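Local coordinates for protein 3-oxo-tetronate kinase (Cupriavidus necator, PDB 5DMH) that catalyses the ATP-dependent phosphorylation of 3-oxo-tetronate to 3-oxo-tetronate 4-phosphate, at residues I145-F150 / A231-D236; L139-T144 / A220-G225; R193-K198 / V226-A231. All blocks are in the same frame, centred on the assembly; numbering follows the deposited sequence.

How the interactions relate
All three contacts lie in the sugar-binding N-terminal domain, around the parallel strands 144-147 and 228-231. Interaction 1 is core. It joins the last residues of these strands and the chains leaving them, mostly through small apolar side chains. Interactions 2 and 3 lie nearer the surface, where the same strands begin. Interaction 2 sets a charged pair, a water and an aromatic ring between the loop before strand 144-147 and helix 211-223. Interaction 3 joins the approaches to strands 199-202 and 228-231 by a shared carbonyl and a water. Interactions 1 and 3 share Ala231. Leu221 O and Val226 N, one from each of interactions 2 and 3, are probably hydrogen-bonded.

Interaction 1: residues I145-F150 / A231-D236; sequences IACPAF and ADAVSD
Ala231 makes the backbone link between 145-150 and 231-236. Its N donates to Ala146 O over 3.0 Å, with an N-H...O angle of 161°. This bond belongs to the parallel pairing of strands 144-147 and 228-231, in which Ala146 also bonds to Ala229. The Ala231 methyl is small and points at 145-150. Its CB lies 4.3 Å from Ile145 CB and 4.1 Å from Cys147 CB.

Cys147 SG stands anti to its own N (chi1 -170°). This carries the sulfur along 231-236. It comes to 3.4 Å from Ala231 O and 4.1 Å from Ala233 CB, so the sulfur touches both Ala231 and Ala233.

Asp232 faces the other way. Both carboxylate oxygens are used there, OD2 by Tyr204 N and Arg159 N, OD1 by Gly160 N.

Ala233 turns back toward 145-150. Its CB meets Ala149 CB methyl to methyl at 3.8 Å. The chains have drifted apart by this point: the CA-CA distance grows from 5.2 Å for Cys147 and Ala231 to 6.2 Å for Ala149 and Ala233. After that 231-236 leaves the contact. Ser235 is the N-cap of helix 236-245, its OG bonded to Asp238 N.

The contact sits at the C-terminal edge of a parallel strand pair in an alpha/beta domain, where the chains leave the strands for a loop and for helix 236-245. Leu239 and Leu242 of that helix pack on Cys147, and Leu242 also touches Ala231. Leu191 of helix 187-193 rests on Ala146. On the far side of strand 144-147, Cys147 pairs with Thr253 of strand 251-254. Ile157 of strand 155-158 packs on Ala149.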
loop_
_atom_site.group_PDB
_atom_site.type_symbol
_atom_site.label_atom_id
_atom_site.label_comp_id
_atom_site.label_asym_id
_atom_site.label_seq_id
_atom_site.Cartn_x
_atom_site.Cartn_y
_atom_site.Cartn_z
ATOM N N ILE A 145 -17.249 -2.980 -5.763
ATOM C CA ILE A 145 -16.678 -1.900 -6.547
ATOM C C ILE A 145 -15.158 -1.996 -6.493
ATOM O O ILE A 145 -14.569 -2.626 -5.589
ATOM C CB ILE A 145 -17.088 -0.495 -6.060
ATOM C CG1 ILE A 145 -16.686 -0.272 -4.605
ATOM C CG2 ILE A 145 -18.604 -0.275 -6.289
ATOM C CD1 ILE A 145 -16.775 1.158 -4.190
ATOM N N ALA A 146 -14.539 -1.339 -7.464
ATOM C CA ALA A 146 -13.100 -1.234 -7.572
ATOM C C ALA A 146 -12.793 0.256 -7.792
ATOM O O ALA A 146 -13.060 0.804 -8.863
ATOM C CB ALA A 146 -12.612 -2.064 -8.745
ATOM N N CYS A 147 -12.282 0.914 -6.765
ATOM C CA CYS A 147 -12.071 2.350 -6.819
ATOM C C CYS A 147 -10.736 2.748 -6.243
ATOM O O CYS A 147 -10.624 3.015 -5.034
ATOM C CB CYS A 147 -13.154 3.083 -6.019
ATOM S SG CYS A 147 -13.104 4.883 -6.281
ATOM N N PRO A 148 -9.723 2.829 -7.104
ATOM C CA PRO A 148 -8.411 3.309 -6.642
ATOM C C PRO A 148 -8.267 4.828 -6.489
ATOM O O PRO A 148 -7.159 5.284 -6.231
ATOM C CB PRO A 148 -7.471 2.805 -7.722
ATOM C CG PRO A 148 -8.337 2.765 -8.999
ATOM C CD PRO A 148 -9.682 2.326 -8.495
ATOM N N ALA A 149 -9.341 5.610 -6.640
ATOM C CA ALA A 149 -9.203 7.067 -6.581
ATOM C C ALA A 149 -8.655 7.573 -5.230
ATOM O O ALA A 149 -8.956 7.008 -4.150
ATOM C CB ALA A 149 -10.534 7.726 -6.890
ATOM N N PHE A 150 -7.894 8.665 -5.296
ATOM C CA PHE A 150 -7.214 9.200 -4.132
ATOM C C PHE A 150 -6.886 10.672 -4.426
ATOM O O PHE A 150 -5.741 11.014 -4.704
ATOM C CB PHE A 150 -5.922 8.367 -3.914
ATOM C CG PHE A 150 -5.248 8.561 -2.561
ATOM C CD1 PHE A 150 -5.647 9.546 -1.674
ATOM C CD2 PHE A 150 -4.208 7.723 -2.190
ATOM C CE1 PHE A 150 -5.032 9.695 -0.464
ATOM C CE2 PHE A 150 -3.585 7.862 -0.978
ATOM C CZ PHE A 150 -3.992 8.851 -0.102
ATOM N N ALA A 231 -15.485 2.140 -10.065
ATOM C CA ALA A 231 -16.287 3.294 -9.630
ATOM C C ALA A 231 -15.563 4.605 -9.893
ATOM O O ALA A 231 -14.446 4.818 -9.397
ATOM C CB ALA A 231 -16.637 3.189 -8.161
ATOM N N ASP A 232 -16.217 5.481 -10.656
ATOM C CA ASP A 232 -15.712 6.827 -10.876
ATOM C C ASP A 232 -15.694 7.638 -9.564
ATOM O O ASP A 232 -16.540 7.488 -8.679
ATOM C CB ASP A 232 -16.543 7.591 -11.939
ATOM C CG ASP A 232 -16.284 7.155 -13.379
ATOM O OD1 ASP A 232 -15.316 6.393 -13.651
ATOM O OD2 ASP A 232 -17.084 7.595 -14.259
ATOM N N ALA A 233 -14.735 8.549 -9.455
ATOM C CA ALA A 233 -14.686 9.454 -8.325
ATOM C C ALA A 233 -13.788 10.607 -8.725
ATOM O O ALA A 233 -12.605 10.402 -9.039
ATOM C CB ALA A 233 -14.140 8.774 -7.087
ATOM N N VAL A 234 -14.381 11.794 -8.783
ATOM C CA VAL A 234 -13.665 13.003 -9.225
ATOM C C VAL A 234 -13.321 13.936 -8.081
ATOM O O VAL A 234 -12.723 14.999 -8.302
ATOM C CB VAL A 234 -14.445 13.764 -10.305
ATOM C CG1 VAL A 234 -14.888 12.829 -11.399
ATOM C CG2 VAL A 234 -15.665 14.492 -9.716
ATOM N N SER A 235 -13.650 13.518 -6.861
ATOM C CA SER A 235 -13.464 14.337 -5.665
ATOM C C SER A 235 -13.590 13.479 -4.433
ATOM O O SER A 235 -14.091 12.343 -4.504
ATOM C CB SER A 235 -14.545 15.397 -5.631
ATOM O OG SER A 235 -15.772 14.752 -5.516
ATOM N N ASP A 236 -13.150 14.018 -3.293
ATOM C CA ASP A 236 -13.356 13.355 -2.011
ATOM C C ASP A 236 -14.858 13.214 -1.739
ATOM O O ASP A 236 -15.299 12.224 -1.154
ATOM C CB ASP A 236 -12.682 14.091 -0.857
ATOM C CG ASP A 236 -11.174 13.870 -0.802
ATOM O OD1 ASP A 236 -10.633 12.992 -1.501
ATOM O OD2 ASP A 236 -10.527 14.608 -0.043
#

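Interaction 2: residues L139-T144 / A220-G225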
loop_
_atom_site.group_PDB
_atom_site.type_symbol
_atom_site.label_atom_id
_atom_site.label_comp_id
_atom_site.label_asym_id
_atom_site.label_seq_id
_atom_site.Cartn_x
_atom_site.Cartn_y
_atom_site.Cartn_z
ATOM N N LEU A 139 -17.048 -14.910 0.254
ATOM C CA LEU A 139 -18.085 -14.188 0.988
ATOM C C LEU A 139 -19.517 -14.484 0.480
ATOM O O LEU A 139 -20.488 -14.008 1.067
ATOM C CB LEU A 139 -17.815 -12.690 0.860
ATOM C CG LEU A 139 -17.260 -11.782 1.971
ATOM C CD1 LEU A 139 -16.860 -12.420 3.269
ATOM C CD2 LEU A 139 -16.123 -10.914 1.434
ATOM N N ASP A 140 -19.628 -15.243 -0.615
ATOM C CA ASP A 140 -20.899 -15.492 -1.294
ATOM C C ASP A 140 -21.621 -14.183 -1.659
ATOM O O ASP A 140 -22.829 -14.034 -1.447
ATOM C CB ASP A 140 -21.823 -16.369 -0.458
ATOM C CG ASP A 140 -23.035 -16.843 -1.241
ATOM O OD1 ASP A 140 -22.920 -17.082 -2.466
ATOM O OD2 ASP A 140 -24.109 -16.968 -0.640
ATOM N N SER A 141 -20.857 -13.249 -2.209
ATOM C CA SER A 141 -21.372 -11.957 -2.655
ATOM C C SER A 141 -21.216 -11.856 -4.165
ATOM O O SER A 141 -20.212 -12.304 -4.714
ATOM C CB SER A 141 -20.610 -10.820 -1.983
ATOM O OG SER A 141 -21.177 -9.570 -2.328
ATOM N N ASP A 142 -22.185 -11.224 -4.834
ATOM C CA ASP A 142 -22.175 -11.170 -6.279
ATOM C C ASP A 142 -21.699 -9.851 -6.863
ATOM O O ASP A 142 -21.746 -9.666 -8.087
ATOM C CB ASP A 142 -23.569 -11.529 -6.842
ATOM C CG ASP A 142 -24.639 -10.486 -6.530
ATOM O OD1 ASP A 142 -24.317 -9.393 -6.022
ATOM O OD2 ASP A 142 -25.830 -10.764 -6.814
ATOM N N PHE A 143 -21.189 -8.960 -6.021
ATOM C CA PHE A 143 -20.779 -7.635 -6.504
ATOM C C PHE A 143 -19.844 -6.875 -5.582
ATOM O O PHE A 143 -20.041 -6.844 -4.374
ATOM C CB PHE A 143 -22.014 -6.765 -6.704
ATOM C CG PHE A 143 -21.713 -5.380 -7.205
ATOM C CD1 PHE A 143 -21.629 -5.135 -8.554
ATOM C CD2 PHE A 143 -21.522 -4.318 -6.320
ATOM C CE1 PHE A 143 -21.365 -3.862 -9.023
ATOM C CE2 PHE A 143 -21.272 -3.042 -6.783
ATOM C CZ PHE A 143 -21.189 -2.817 -8.141
ATOM N N THR A 144 -18.862 -6.204 -6.167
ATOM C CA THR A 144 -18.116 -5.191 -5.417
ATOM C C THR A 144 -17.731 -4.072 -6.340
ATOM O O THR A 144 -17.911 -4.186 -7.547
ATOM C CB THR A 144 -16.868 -5.753 -4.728
ATOM O OG1 THR A 144 -16.374 -4.773 -3.823
ATOM C CG2 THR A 144 -15.809 -6.109 -5.729
ATOM N N ALA A 220 -28.906 -1.710 -10.050
ATOM C CA ALA A 220 -29.122 -1.937 -11.478
ATOM C C ALA A 220 -27.954 -2.677 -12.133
ATOM O O ALA A 220 -28.142 -3.559 -12.973
ATOM C CB ALA A 220 -29.405 -0.645 -12.192
ATOM N N LEU A 221 -26.731 -2.333 -11.746
ATOM C CA LEU A 221 -25.556 -3.011 -12.296
ATOM C C LEU A 221 -25.568 -4.481 -11.945
ATOM O O LEU A 221 -25.287 -5.325 -12.789
ATOM C CB LEU A 221 -24.274 -2.353 -11.784
ATOM C CG LEU A 221 -23.965 -0.972 -12.355
ATOM C CD1 LEU A 221 -22.899 -0.296 -11.551
ATOM C CD2 LEU A 221 -23.580 -1.073 -13.828
ATOM N N ARG A 222 -25.904 -4.785 -10.697
ATOM C CA ARG A 222 -25.991 -6.187 -10.240
ATOM C C ARG A 222 -27.017 -6.958 -11.058
ATOM O O ARG A 222 -26.768 -8.092 -11.484
ATOM C CB ARG A 222 -26.374 -6.242 -8.758
ATOM C CG ARG A 222 -25.296 -5.773 -7.794
ATOM C CD ARG A 222 -25.927 -5.431 -6.429
ATOM N NE ARG A 222 -25.332 -6.157 -5.312
ATOM C CZ ARG A 222 -25.679 -7.366 -4.924
ATOM N NH1 ARG A 222 -26.649 -8.018 -5.560
ATOM N NH2 ARG A 222 -25.049 -7.939 -3.899
ATOM N N SER A 223 -28.183 -6.353 -11.267
ATOM C CA SER A 223 -29.244 -6.966 -12.052
ATOM C C SER A 223 -28.769 -7.195 -13.499
ATOM O O SER A 223 -29.138 -8.173 -14.138
ATOM C CB SER A 223 -30.500 -6.060 -12.000
ATOM O OG SER A 223 -31.461 -6.435 -12.959
ATOM N N ASP A 224 -27.919 -6.294 -13.992
ATOM C CA ASP A 224 -27.356 -6.403 -15.336
ATOM C C ASP A 224 -26.306 -7.521 -15.441
ATOM O O ASP A 224 -25.867 -7.858 -16.544
ATOM C CB ASP A 224 -26.668 -5.096 -15.731
ATOM C CG ASP A 224 -27.636 -3.949 -15.992
ATOM O OD1 ASP A 224 -28.846 -4.184 -16.134
ATOM O OD2 ASP A 224 -27.143 -2.787 -16.072
ATOM N N GLY A 225 -25.883 -8.078 -14.307
ATOM C CA GLY A 225 -24.902 -9.160 -14.326
ATOM C C GLY A 225 -23.462 -8.718 -14.101
ATOM O O GLY A 225 -22.514 -9.506 -14.243
HETATM O O HOH W 1 -24.701 -11.090 -3.353
#
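Asp142 and Arg222 form the polar part of this contact. Their side chains cross at about a right angle; the carboxylate and guanidinium planes are 60° apart. A salt bridge of 2.7 Å joins Asp142 OD1 to Arg222 NH2, but OD1 is modelled too close to its neighbour, so its exact place is doubtful. The opposite charges probably draw the two groups together all the same.

A water adds a second link. It accepts from Asp142 N at 2.9 Å and from Arg222 NH2 at 3.2 Å. The loop backbone and the arginine tip are thus joined without relying on the carboxylate.

The apolar part belongs to Phe143. Its CG is anti to the backbone N (chi1 -180°), which sends the ring out to the helix. The stem of Arg222 crosses the base of the ring at a slant, with Arg222 CG 3.6 Å from Phe143 CB. Farther out, Phe143 CE1 lies 4.3 Å from Leu221 CB. Ring and guanidinium planes are 44° apart, so the two do not stack flat. The Arg222 chain is bent at chi3, and the guanidinium ends beside Asp142.

Both segments include a helix end. Asp140 closes helix 128-139 and Gly225 closes helix 211-223, each with positive phi in a Schellman motif. The loop between helix 128-139 and strand 144-147 lies against the last turn of helix 211-223. Phe143 also touches Ala229 of strand 228-231 and Leu249. Pro250 packs on Ser141, and Arg227 lies beside Asp142.

Interaction 3: residues R193-K198 / V226-A231; sequences RQSKNK and VRMAIA
Lys198 O accepts two backbone donors from 226-231. Arg227 N binds it at 2.9 Å, with an N-H...O angle of 152°. Met228 N, of a selenomethionine, adds a weak bond of 3.4 Å to the same oxygen. One acceptor therefore serves two successive amides.

A water joins two side-chain donors. It accepts from Arg227 NE at 2.7 Å and from Asn197 ND2 at 3.1 Å. It lies at the edge of the guanidinium, in its plane. The two N-H groups do not bond to each other; Asn197 ND2 and Arg227 NE are 3.7 Å apart, and the water takes both. The amide and guanidinium planes are 62° apart, and Arg227 CD rests 3.9 Å from Asn197 CB.

Ser195 OG finds its polar partner in Leu191 O, of helix 187-193. Across the contact it only touches Met228 CE, at 3.9 Å. Lys196 N and Asn197 N both bond to the Glu133 carboxylate, at OE1 and OE2 respectively, and Asn197 O is bound by Gln192 NE2. The approach to strand 199-202 is thus well supplied with partners before it meets strand 228-231.

The aliphatic start of Lys198 lies beside Val226, while its amine end leads away. Beyond this point Met228 and Ile230 both pair with Gly200. The contact is the entry to parallel strand pairing at the edge of an alpha/beta domain, where strand 199-202 is the outermost strand of its sheet.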
loop_
_atom_site.group_PDB
_atom_site.type_symbol
_atom_site.label_atom_id
_atom_site.label_comp_id
_atom_site.label_asym_id
_atom_site.label_seq_id
_atom_site.Cartn_x
_atom_site.Cartn_y
_atom_site.Cartn_z
ATOM N N ARG A 193 -9.410 -7.801 -18.130
ATOM C CA ARG A 193 -8.404 -8.727 -18.669
ATOM C C ARG A 193 -7.884 -9.719 -17.646
ATOM O O ARG A 193 -7.408 -10.812 -17.998
ATOM C CB ARG A 193 -7.248 -7.963 -19.290
ATOM C CG ARG A 193 -7.546 -7.494 -20.680
ATOM C CD ARG A 193 -6.278 -7.145 -21.421
ATOM N NE ARG A 193 -5.819 -5.825 -21.050
ATOM C CZ ARG A 193 -5.999 -4.716 -21.769
ATOM N NH1 ARG A 193 -6.625 -4.753 -22.941
ATOM N NH2 ARG A 193 -5.522 -3.555 -21.308
ATOM N N GLN A 194 -7.995 -9.355 -16.382
ATOM C CA GLN A 194 -7.526 -10.199 -15.308
ATOM C C GLN A 194 -8.695 -10.770 -14.481
ATOM O O GLN A 194 -8.507 -11.234 -13.353
ATOM C CB GLN A 194 -6.538 -9.433 -14.435
ATOM C CG GLN A 194 -7.061 -8.172 -13.825
ATOM C CD GLN A 194 -6.014 -7.449 -13.000
ATOM O OE1 GLN A 194 -5.687 -7.864 -11.909
ATOM N NE2 GLN A 194 -5.520 -6.323 -13.515
ATOM N N SER A 195 -9.896 -10.724 -15.053
ATOM C CA SER A 195 -11.117 -11.174 -14.367
ATOM C C SER A 195 -11.884 -12.167 -15.231
ATOM O O SER A 195 -11.978 -12.002 -16.445
ATOM C CB SER A 195 -12.051 -9.999 -14.022
ATOM O OG SER A 195 -11.405 -9.001 -13.255
ATOM N N LYS A 196 -12.410 -13.209 -14.594
ATOM C CA LYS A 196 -13.203 -14.236 -15.280
ATOM C C LYS A 196 -14.655 -13.802 -15.541
ATOM O O LYS A 196 -15.264 -14.166 -16.543
ATOM C CB LYS A 196 -13.196 -15.533 -14.454
ATOM C CG LYS A 196 -11.823 -16.114 -14.240
ATOM C CD LYS A 196 -11.882 -17.591 -13.867
ATOM C CE LYS A 196 -10.524 -18.096 -13.393
ATOM N NZ LYS A 196 -10.287 -17.737 -11.956
ATOM N N ASN A 197 -15.169 -12.985 -14.640
ATOM C CA ASN A 197 -16.548 -12.555 -14.641
ATOM C C ASN A 197 -16.711 -11.096 -15.105
ATOM O O ASN A 197 -15.730 -10.344 -15.233
ATOM C CB ASN A 197 -17.127 -12.748 -13.236
ATOM C CG ASN A 197 -17.273 -14.226 -12.864
ATOM O OD1 ASN A 197 -17.561 -15.052 -13.715
ATOM N ND2 ASN A 197 -17.058 -14.553 -11.604
ATOM N N LYS A 198 -17.954 -10.682 -15.329
ATOM C CA LYS A 198 -18.205 -9.407 -15.973
ATOM C C LYS A 198 -17.808 -8.160 -15.156
ATOM O O LYS A 198 -18.243 -7.965 -14.020
ATOM C CB LYS A 198 -19.688 -9.329 -16.381
ATOM C CG LYS A 198 -20.112 -7.998 -16.960
ATOM C CD LYS A 198 -19.519 -7.716 -18.317
ATOM C CE LYS A 198 -20.104 -6.442 -18.895
ATOM N NZ LYS A 198 -19.603 -6.121 -20.261
ATOM N N VAL A 226 -23.281 -7.462 -13.746
ATOM C CA VAL A 226 -21.956 -6.950 -13.432
ATOM C C VAL A 226 -21.533 -7.515 -12.074
ATOM O O VAL A 226 -22.234 -7.375 -11.091
ATOM C CB VAL A 226 -21.952 -5.418 -13.379
ATOM C CG1 VAL A 226 -20.630 -4.897 -12.878
ATOM C CG2 VAL A 226 -22.324 -4.833 -14.757
ATOM N N ARG A 227 -20.386 -8.165 -12.027
ATOM C CA ARG A 227 -19.906 -8.683 -10.747
ATOM C C ARG A 227 -18.870 -7.800 -10.062
ATOM O O ARG A 227 -18.689 -7.878 -8.852
ATOM C CB ARG A 227 -19.454 -10.120 -10.932
ATOM C CG ARG A 227 -20.690 -10.950 -11.363
ATOM C CD ARG A 227 -20.469 -12.429 -11.306
ATOM N NE ARG A 227 -19.936 -12.854 -10.015
ATOM C CZ ARG A 227 -20.618 -13.518 -9.088
ATOM N NH1 ARG A 227 -21.893 -13.844 -9.265
ATOM N NH2 ARG A 227 -20.010 -13.858 -7.963
HETATM N N MSE A 228 -18.224 -6.935 -10.829
HETATM C CA MSE A 228 -17.333 -5.936 -10.274
HETATM C C MSE A 228 -17.393 -4.676 -11.140
HETATM O O MSE A 228 -17.289 -4.755 -12.361
HETATM C CB MSE A 228 -15.889 -6.471 -10.214
HETATM C CG MSE A 228 -14.898 -5.497 -9.685
HETATM SE SE MSE A 228 -13.398 -6.526 -8.841
HETATM C CE MSE A 228 -13.353 -8.020 -9.980
ATOM N N ALA A 229 -17.564 -3.530 -10.506
ATOM C CA ALA A 229 -17.639 -2.265 -11.238
ATOM C C ALA A 229 -16.526 -1.331 -10.822
ATOM O O ALA A 229 -16.353 -1.060 -9.624
ATOM C CB ALA A 229 -18.977 -1.578 -10.990
ATOM N N ILE A 230 -15.791 -0.837 -11.810
ATOM C CA ILE A 230 -14.917 0.307 -11.604
ATOM C C ILE A 230 -15.829 1.442 -11.144
ATOM O O ILE A 230 -16.871 1.644 -11.733
ATOM C CB ILE A 230 -14.221 0.705 -12.902
ATOM C CG1 ILE A 230 -13.295 -0.412 -13.418
ATOM C CG2 ILE A 230 -13.438 2.005 -12.717
ATOM C CD1 ILE A 230 -12.201 -0.814 -12.463
ATOM N N ALA A 231 -15.485 2.140 -10.065
ATOM C CA ALA A 231 -16.287 3.294 -9.630
ATOM C C ALA A 231 -15.563 4.605 -9.893
ATOM O O ALA A 231 -14.446 4.818 -9.397
ATOM C CB ALA A 231 -16.637 3.189 -8.161
HETATM O O HOH W 2 -17.316 -12.551 -9.288
#